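Local structure of Alr1010 protein (Nostoc, 3URG) at residues 24-28 and 29-33; 48-51 and 52-56; 129-132 and 133-137. The protein probably binds calcium ions, and perhaps takes part in calcium handling in this cyanobacterium. All blocks are in the same frame, centred on the assembly; numbering follows the deposited sequence.

The three contacts follow one another along the chain. Contact 1 is the loop and first turn at the start of helix 28-39, while contacts 2 and 3 lie within helices 45-59 and 127-141, which pack with it. D135 of contact 3 is one residue that all three share: its OD1 forms a salt bridge with R33 NE of contact 1 (2.8 Å) and lies 3.1 Å from Y55 OH of contact 2, a probable hydrogen bond, while its OD2 forms a salt bridge with R30 NH1 (2.9 Å). Contacts 2 and 3, centres about 13 Å apart, also share the packing of W52 against W136. Contact 2 alone reaches the bound 5-mercapto-2-nitro-benzoic acid, through M50 and Y53; the T129 side chain of contact 3 lies about 7 Å from the sodium ion.

Contact 1: residues 24-28 and 29-33; sequences VERDE and TREHR
The backbone turns from an extended loop into helix 28-39 at D27 and E28, and the first helical bonds run from E31 N to D27 O (2.9 Å) and from H32 N to E28 O. D27 is the N-cap. Its CG stands anti to the backbone N (chi1 180°), which swings the carboxylate over the first turn, where OD1 accepts from R30 N at 3.3 Å. That N-H comes from well above the carboxylate plane, though the bond is nearly straight at 164°; a second one, from T29 N to the same oxygen, is weak. The cap thus supplies an acceptor to amides that have no preceding helical carbonyl, and its negative charge would suit the N-terminal end of the helix dipole. Two waters extend it: one donates to OD1 and also bonds T29 OG1, the other joins OD2 to R30 NE in the guanidinium plane. The direct D27 OD2 to R30 NE ion pair is long, with the oxygen well out of that plane, and R30 spends NH1 on D135 of helix 127-141.

On the other flank R26 grips E28 side-on in a salt bridge, NE to OE2 at 2.7 Å and NH2 to OE1, both on the syn side, which limits rotation of the guanidinium. The E31 carboxylate stacks over this guanidinium, planes 16° apart, without a hydrogen-bonded salt bridge; its OE2 bonds the hydroxyls of Y138 and Y144. E31 CG lies over one guanidinium face toward the rim, 3.8 Å from R26 NH2.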
loop_
_atom_site.group_PDB
_atom_site.type_symbol
_atom_site.label_atom_id
_atom_site.label_comp_id
_atom_site.label_asym_id
_atom_site.label_seq_id
_atom_site.Cartn_x
_atom_site.Cartn_y
_atom_site.Cartn_z
ATOM N N VAL A 24 14.265 9.938 -0.604
ATOM C CA VAL A 24 14.746 9.504 -1.912
ATOM C C VAL A 24 14.622 10.634 -2.928
ATOM O O VAL A 24 13.811 11.550 -2.765
ATOM C CB VAL A 24 13.992 8.259 -2.421
ATOM C CG1 VAL A 24 14.017 7.158 -1.369
ATOM C CG2 VAL A 24 12.557 8.614 -2.787
ATOM N N GLU A 25 15.439 10.576 -3.973
ATOM C CA GLU A 25 15.387 11.588 -5.018
ATOM C C GLU A 25 14.157 11.365 -5.885
ATOM O O GLU A 25 13.597 10.268 -5.915
ATOM C CB GLU A 25 16.650 11.535 -5.880
ATOM C CG GLU A 25 17.929 11.915 -5.142
ATOM C CD GLU A 25 18.007 13.399 -4.817
ATOM O OE1 GLU A 25 19.071 14.004 -5.069
ATOM O OE2 GLU A 25 17.009 13.963 -4.319
ATOM N N ARG A 26 13.737 12.408 -6.588
ATOM C CA ARG A 26 12.632 12.278 -7.524
ATOM C C ARG A 26 12.893 11.141 -8.502
ATOM O O ARG A 26 14.022 10.959 -8.980
ATOM C CB ARG A 26 12.421 13.587 -8.286
ATOM C CG ARG A 26 11.591 14.607 -7.523
ATOM C CD ARG A 26 11.437 15.900 -8.314
ATOM N NE ARG A 26 10.610 15.722 -9.509
ATOM C CZ ARG A 26 9.310 15.995 -9.563
ATOM N NH1 ARG A 26 8.688 16.444 -8.479
ATOM N NH2 ARG A 26 8.626 15.813 -10.688
ATOM N N ASP A 27 11.853 10.357 -8.773
ATOM C CA ASP A 27 11.881 9.376 -9.851
ATOM C C ASP A 27 10.815 9.820 -10.843
ATOM O O ASP A 27 9.621 9.682 -10.570
ATOM C CB ASP A 27 11.576 7.964 -9.326
ATOM C CG ASP A 27 11.590 6.905 -10.434
ATOM O OD1 ASP A 27 11.171 7.199 -11.570
ATOM O OD2 ASP A 27 12.016 5.770 -10.165
ATOM N N GLU A 28 11.236 10.356 -11.987
ATOM C CA GLU A 28 10.296 11.012 -12.899
ATOM C C GLU A 28 9.317 10.039 -13.551
ATOM O O GLU A 28 8.200 10.409 -13.890
ATOM C CB GLU A 28 11.038 11.835 -13.961
ATOM C CG GLU A 28 11.901 12.946 -13.385
ATOM C CD GLU A 28 11.111 13.931 -12.532
ATOM O OE1 GLU A 28 9.880 14.049 -12.724
ATOM O OE2 GLU A 28 11.727 14.592 -11.673
ATOM N N THR A 29 9.725 8.788 -13.726
ATOM C CA THR A 29 8.794 7.802 -14.254
ATOM C C THR A 29 7.628 7.605 -13.275
ATOM O O THR A 29 6.461 7.582 -13.673
ATOM C CB THR A 29 9.493 6.455 -14.509
ATOM O OG1 THR A 29 10.596 6.653 -15.398
ATOM C CG2 THR A 29 8.519 5.461 -15.128
ATOM N N ARG A 30 7.944 7.488 -11.989
ATOM C CA ARG A 30 6.896 7.319 -10.982
ATOM C C ARG A 30 6.057 8.604 -10.847
ATOM O O ARG A 30 4.827 8.551 -10.749
ATOM C CB ARG A 30 7.488 6.903 -9.633
ATOM C CG ARG A 30 8.263 5.565 -9.661
ATOM C CD ARG A 30 8.459 4.949 -8.258
ATOM N NE ARG A 30 9.395 3.821 -8.315
ATOM C CZ ARG A 30 9.046 2.585 -8.662
ATOM N NH1 ARG A 30 7.779 2.321 -8.949
ATOM N NH2 ARG A 30 9.955 1.614 -8.729
ATOM N N GLU A 31 6.723 9.754 -10.861
ATOM C CA GLU A 31 6.023 11.036 -10.794
ATOM C C GLU A 31 5.011 11.181 -11.933
ATOM O O GLU A 31 3.874 11.582 -11.712
ATOM C CB GLU A 31 7.020 12.209 -10.807
ATOM C CG GLU A 31 7.956 12.249 -9.587
ATOM C CD GLU A 31 7.274 12.758 -8.324
ATOM O OE1 GLU A 31 6.149 13.310 -8.412
ATOM O OE2 GLU A 31 7.869 12.612 -7.239
ATOM N N HIS A 32 5.420 10.861 -13.155
ATOM C CA HIS A 32 4.508 10.985 -14.297
ATOM C C HIS A 32 3.293 10.084 -14.106
ATOM O O HIS A 32 2.160 10.484 -14.359
ATOM C CB HIS A 32 5.218 10.610 -15.600
ATOM C CG HIS A 32 4.347 10.698 -16.814
ATOM N ND1 HIS A 32 3.935 11.900 -17.349
ATOM C CD2 HIS A 32 3.832 9.735 -17.617
ATOM C CE1 HIS A 32 3.192 11.674 -18.417
ATOM N NE2 HIS A 32 3.110 10.367 -18.598
ATOM N N ARG A 33 3.544 8.858 -13.668
ATOM C CA ARG A 33 2.474 7.884 -13.519
ATOM C C ARG A 33 1.523 8.311 -12.401
ATOM O O ARG A 33 0.299 8.220 -12.538
ATOM C CB ARG A 33 3.050 6.495 -13.237
ATOM C CG ARG A 33 1.995 5.434 -13.020
ATOM C CD ARG A 33 2.579 4.032 -13.209
ATOM N NE ARG A 33 3.733 3.781 -12.346
ATOM C CZ ARG A 33 4.961 3.556 -12.804
ATOM N NH1 ARG A 33 5.183 3.552 -14.112
ATOM N NH2 ARG A 33 5.961 3.333 -11.962
HETATM O O HOH W 1 12.142 4.616 -7.746
HETATM O O HOH W 2 12.643 7.357 -13.909
#

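Contact 2: residues 48-51 and 52-56. With MNB (5-mercapto-2-nitro-benzoic acid), chain B.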
loop_
_atom_site.group_PDB
_atom_site.type_symbol
_atom_site.label_atom_id
_atom_site.label_comp_id
_atom_site.label_asym_id
_atom_site.label_seq_id
_atom_site.Cartn_x
_atom_site.Cartn_y
_atom_site.Cartn_z
ATOM N N ARG A 48 -7.386 12.973 -3.140
ATOM C CA ARG A 48 -6.054 12.398 -3.318
ATOM C C ARG A 48 -6.031 10.989 -2.715
ATOM O O ARG A 48 -5.550 10.045 -3.333
ATOM C CB ARG A 48 -4.973 13.284 -2.676
ATOM C CG ARG A 48 -4.860 14.715 -3.221
ATOM C CD ARG A 48 -3.689 15.462 -2.542
ATOM N NE ARG A 48 -2.620 15.676 -3.513
ATOM C CZ ARG A 48 -1.325 15.665 -3.233
ATOM N NH1 ARG A 48 -0.918 15.442 -1.994
ATOM N NH2 ARG A 48 -0.437 15.879 -4.198
ATOM N N ALA A 49 -6.564 10.849 -1.503
ATOM C CA ALA A 49 -6.694 9.524 -0.895
ATOM C C ALA A 49 -7.499 8.581 -1.783
ATOM O O ALA A 49 -7.118 7.434 -1.973
ATOM C CB ALA A 49 -7.342 9.631 0.498
ATOM N N MET A 50 -8.626 9.058 -2.302
ATOM C CA MET A 50 -9.502 8.214 -3.114
ATOM C C MET A 50 -8.795 7.744 -4.386
ATOM O O MET A 50 -8.875 6.569 -4.755
ATOM C CB MET A 50 -10.792 8.951 -3.470
ATOM C CG MET A 50 -11.835 8.085 -4.173
ATOM S SD MET A 50 -13.171 9.085 -4.879
ATOM C CE MET A 50 -12.332 9.888 -6.228
ATOM N N GLY A 51 -8.096 8.658 -5.048
ATOM C CA GLY A 51 -7.314 8.298 -6.219
ATOM C C GLY A 51 -6.361 7.146 -5.938
ATOM O O GLY A 51 -6.263 6.188 -6.713
ATOM N N TRP A 52 -5.637 7.225 -4.832
ATOM C CA TRP A 52 -4.691 6.158 -4.513
ATOM C C TRP A 52 -5.416 4.848 -4.196
ATOM O O TRP A 52 -4.948 3.769 -4.549
ATOM C CB TRP A 52 -3.807 6.561 -3.330
ATOM C CG TRP A 52 -2.543 7.229 -3.748
ATOM C CD1 TRP A 52 -2.278 8.573 -3.754
ATOM C CD2 TRP A 52 -1.366 6.584 -4.238
ATOM N NE1 TRP A 52 -0.994 8.793 -4.206
ATOM C CE2 TRP A 52 -0.420 7.587 -4.515
ATOM C CE3 TRP A 52 -1.021 5.256 -4.466
ATOM C CZ2 TRP A 52 0.847 7.297 -5.012
ATOM C CZ3 TRP A 52 0.235 4.973 -4.963
ATOM C CH2 TRP A 52 1.153 5.982 -5.222
ATOM N N TYR A 53 -6.554 4.944 -3.507
ATOM C CA TYR A 53 -7.293 3.751 -3.103
ATOM C C TYR A 53 -7.752 2.971 -4.334
ATOM O O TYR A 53 -7.528 1.761 -4.438
ATOM C CB TYR A 53 -8.504 4.120 -2.223
ATOM C CG TYR A 53 -9.250 2.917 -1.674
ATOM C CD1 TYR A 53 -8.888 2.348 -0.453
ATOM C CD2 TYR A 53 -10.308 2.348 -2.372
ATOM C CE1 TYR A 53 -9.566 1.246 0.062
ATOM C CE2 TYR A 53 -10.992 1.232 -1.863
ATOM C CZ TYR A 53 -10.614 0.697 -0.649
ATOM O OH TYR A 53 -11.286 -0.391 -0.144
ATOM N N TYR A 54 -8.411 3.666 -5.257
ATOM C CA TYR A 54 -8.863 3.054 -6.510
ATOM C C TYR A 54 -7.709 2.575 -7.379
ATOM O O TYR A 54 -7.799 1.527 -8.020
ATOM C CB TYR A 54 -9.742 4.025 -7.319
ATOM C CG TYR A 54 -11.122 4.251 -6.708
ATOM C CD1 TYR A 54 -11.758 3.243 -5.997
ATOM C CD2 TYR A 54 -11.792 5.469 -6.863
ATOM C CE1 TYR A 54 -13.014 3.436 -5.439
ATOM C CE2 TYR A 54 -13.056 5.669 -6.312
ATOM C CZ TYR A 54 -13.661 4.649 -5.604
ATOM O OH TYR A 54 -14.912 4.833 -5.052
ATOM N N TYR A 55 -6.627 3.339 -7.429
ATOM C CA TYR A 55 -5.494 2.899 -8.236
ATOM C C TYR A 55 -4.962 1.553 -7.719
ATOM O O TYR A 55 -4.798 0.605 -8.482
ATOM C CB TYR A 55 -4.387 3.959 -8.301
ATOM C CG TYR A 55 -3.085 3.456 -8.915
ATOM C CD1 TYR A 55 -2.928 3.335 -10.297
ATOM C CD2 TYR A 55 -2.010 3.117 -8.104
ATOM C CE1 TYR A 55 -1.726 2.885 -10.851
ATOM C CE2 TYR A 55 -0.813 2.670 -8.647
ATOM C CZ TYR A 55 -0.675 2.556 -10.009
ATOM O OH TYR A 55 0.534 2.105 -10.508
ATOM N N LEU A 56 -4.720 1.466 -6.431
ATOM C CA LEU A 56 -4.179 0.275 -5.838
ATOM C C LEU A 56 -5.127 -0.906 -5.965
ATOM O O LEU A 56 -4.738 -1.989 -6.316
ATOM C CB LEU A 56 -3.823 0.535 -4.392
ATOM C CG LEU A 56 -2.613 1.403 -4.124
ATOM C CD1 LEU A 56 -2.479 1.736 -2.725
ATOM C CD2 LEU A 56 -1.380 0.820 -4.631
HETATM C C6 MNB B . -13.690 6.909 0.373
HETATM C C1 MNB B . -14.534 7.946 0.611
HETATM C C2 MNB B . -14.045 9.286 0.469
HETATM C C3 MNB B . -12.683 9.505 0.086
HETATM C C4 MNB B . -11.816 8.426 -0.154
HETATM C C5 MNB B . -12.288 7.156 -0.020
HETATM S S5 MNB B . -11.244 5.784 -0.336
HETATM C C10 MNB B . -15.931 7.582 1.014
HETATM O O12 MNB B . -16.751 8.422 1.317
HETATM O O11 MNB B . -16.273 6.258 1.152
HETATM N N7 MNB B . -14.834 10.466 0.694
HETATM O O9 MNB B . -14.277 11.634 0.579
HETATM O O8 MNB B . -16.102 10.405 0.937
#
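M50 and Y54, four residues apart on helix 45-59, make the main side-chain contact here. It is apolar: M50 CG comes within 3.5 Å of Y54 CE2, approaching the ring obliquely. The sulfur follows as a Met-aromatic contact, SD being 4.9 Å from the ring centroid and 62° off its normal, so it too approaches obliquely, nearest CE2. M50 reaches there because CG is anti to the backbone N (chi1 -173°) and the chain stays extended as far as SD before bending at its last torsion.

Contacts with the bound 5-mercapto-2-nitro-benzoic acid occupy the neighbouring flank. M50 CB touches its ring carbon C4 at 3.5 Å, and the sulfur S5 lies 3.7 Å from Y53 CB, oblique to the phenol ring. M50 therefore packs on Y54 with CG and SD and on the ligand with its CB. Both ligand contacts are nonpolar; E46, D91 and C94 complete this pocket, and a mixed disulfide between S5 and C94 would be consistent with the use of Ellman's reagent.

The hydrogen bonds are those of a regular alpha-helix. Y54 N to M50 O is almost straight at 177° and spans 3.0 Å, while W52 N, Y53 N and Y55 N bond R48 O, A49 O and G51 O in turn. R48 O also lies at the edge of the W52 indole, 3.6 Å from CD1.

Away from the ligand, the Y53 hydroxyl bonds the carbonyl of A89. The buried W52 ring meets W136 and W139 of helix 127-141 edge-to-face and touches I34 and I38 of helix 28-39, while Y55 packs between R33 of helix 28-39 and A132 of helix 127-141.

Contact 3: residues 129-132 and 133-137; sequences TQEA and IADWL
I133 meets T129 one turn back along helix 127-141, their side chains lying side by side and pointing the same way. The methyl contact is loose, T129 CG2 to I133 CD1 being 4.2 Å; I133 CG1 comes closer to the backbone, 3.5 Å from T129 O. That carbonyl also accepts I133 N at 3.0 Å in a nearly straight bond. Both side chains press on F64 of strand 64-72, and T129 OG1 bonds D126 OD2 and E61 N, so this side of the helix faces the sheet and the turn that leads into it.

A134 follows with its N bonded to Q130 O, and its CB rests 3.4 Å from the same oxygen. The repeated i to i+4 bonding marks an uninterrupted alpha-helix, which continues beyond both ends of 129-137.

D135 N reaches E131 O at 2.8 Å, through a more bent N-H (144°). The D135 CG lies anti to its carbonyl carbon (chi1 -79°), folding the carboxylate back over the previous turn until CG is 3.3 Å from E131 O. The E131 side chain runs alongside, with CG 4.1 Å from D135 OD1 and the two carboxylate planes 26° apart. Bringing two acidic groups this near would probably be costly but for the arginines of helix 28-39: R33 and R30 form salt bridges with D135, and R33 makes a weak, long ion pair with E131.

W136 N bonds A132 O, while its indole leaves the turn to lie against the W139 ring, the two planes nearly parallel, and to touch D97 and M98 of a loop.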
loop_
_atom_site.group_PDB
_atom_site.type_symbol
_atom_site.label_atom_id
_atom_site.label_comp_id
_atom_site.label_asym_id
_atom_site.label_seq_id
_atom_site.Cartn_x
_atom_site.Cartn_y
_atom_site.Cartn_z
ATOM N N THR A 129 1.845 -5.572 -10.071
ATOM C CA THR A 129 1.564 -5.514 -8.634
ATOM C C THR A 129 2.777 -4.914 -7.943
ATOM O O THR A 129 2.662 -3.993 -7.120
ATOM C CB THR A 129 1.282 -6.934 -8.055
ATOM O OG1 THR A 129 0.061 -7.436 -8.601
ATOM C CG2 THR A 129 1.162 -6.905 -6.543
ATOM N N GLN A 130 3.946 -5.453 -8.284
ATOM C CA GLN A 130 5.198 -4.945 -7.742
ATOM C C GLN A 130 5.350 -3.441 -8.007
ATOM O O GLN A 130 5.749 -2.679 -7.127
ATOM C CB GLN A 130 6.360 -5.713 -8.362
ATOM C CG GLN A 130 7.707 -5.037 -8.246
ATOM C CD GLN A 130 8.664 -5.486 -9.342
ATOM O OE1 GLN A 130 9.409 -6.454 -9.173
ATOM N NE2 GLN A 130 8.640 -4.787 -10.479
ATOM N N GLU A 131 5.047 -3.016 -9.232
ATOM C CA GLU A 131 5.147 -1.601 -9.578
ATOM C C GLU A 131 4.248 -0.711 -8.709
ATOM O O GLU A 131 4.694 0.322 -8.191
ATOM C CB GLU A 131 4.821 -1.402 -11.057
ATOM C CG GLU A 131 4.949 0.038 -11.528
ATOM C CD GLU A 131 4.688 0.157 -13.010
ATOM O OE1 GLU A 131 3.531 0.434 -13.386
ATOM O OE2 GLU A 131 5.640 -0.041 -13.796
ATOM N N ALA A 132 2.989 -1.111 -8.550
ATOM C CA ALA A 132 2.033 -0.324 -7.761
ATOM C C ALA A 132 2.468 -0.237 -6.303
ATOM O O ALA A 132 2.372 0.806 -5.675
ATOM C CB ALA A 132 0.634 -0.911 -7.864
ATOM N N ILE A 133 2.947 -1.339 -5.751
ATOM C CA ILE A 133 3.471 -1.278 -4.392
ATOM C C ILE A 133 4.668 -0.328 -4.286
ATOM O O ILE A 133 4.744 0.480 -3.356
ATOM C CB ILE A 133 3.862 -2.672 -3.871
ATOM C CG1 ILE A 133 2.606 -3.535 -3.695
ATOM C CG2 ILE A 133 4.575 -2.543 -2.531
ATOM C CD1 ILE A 133 2.921 -4.989 -3.289
ATOM N N ALA A 134 5.602 -0.436 -5.235
ATOM C CA ALA A 134 6.757 0.461 -5.296
ATOM C C ALA A 134 6.360 1.939 -5.445
ATOM O O ALA A 134 7.030 2.826 -4.908
ATOM C CB ALA A 134 7.680 0.051 -6.433
ATOM N N ASP A 135 5.288 2.203 -6.185
ATOM C CA ASP A 135 4.824 3.583 -6.373
ATOM C C ASP A 135 4.356 4.135 -5.031
ATOM O O ASP A 135 4.607 5.301 -4.683
ATOM C CB ASP A 135 3.662 3.638 -7.367
ATOM C CG ASP A 135 4.105 3.543 -8.825
ATOM O OD1 ASP A 135 3.230 3.265 -9.670
ATOM O OD2 ASP A 135 5.304 3.742 -9.136
ATOM N N TRP A 136 3.649 3.298 -4.283
ATOM C CA TRP A 136 3.118 3.726 -2.988
ATOM C C TRP A 136 4.268 3.950 -2.004
ATOM O O TRP A 136 4.320 4.964 -1.317
ATOM C CB TRP A 136 2.119 2.686 -2.445
ATOM C CG TRP A 136 1.649 2.970 -1.037
ATOM C CD1 TRP A 136 1.798 2.162 0.051
ATOM C CD2 TRP A 136 0.969 4.146 -0.574
ATOM N NE1 TRP A 136 1.248 2.753 1.160
ATOM C CE2 TRP A 136 0.733 3.975 0.807
ATOM C CE3 TRP A 136 0.540 5.327 -1.192
ATOM C CZ2 TRP A 136 0.083 4.936 1.583
ATOM C CZ3 TRP A 136 -0.119 6.288 -0.409
ATOM C CH2 TRP A 136 -0.329 6.086 0.958
ATOM N N LEU A 137 5.196 2.995 -1.940
ATOM C CA LEU A 137 6.395 3.159 -1.119
ATOM C C LEU A 137 7.183 4.422 -1.500
ATOM O O LEU A 137 7.712 5.129 -0.635
ATOM C CB LEU A 137 7.284 1.916 -1.225
ATOM C CG LEU A 137 6.633 0.659 -0.640
ATOM C CD1 LEU A 137 7.516 -0.583 -0.818
ATOM C CD2 LEU A 137 6.315 0.895 0.829
#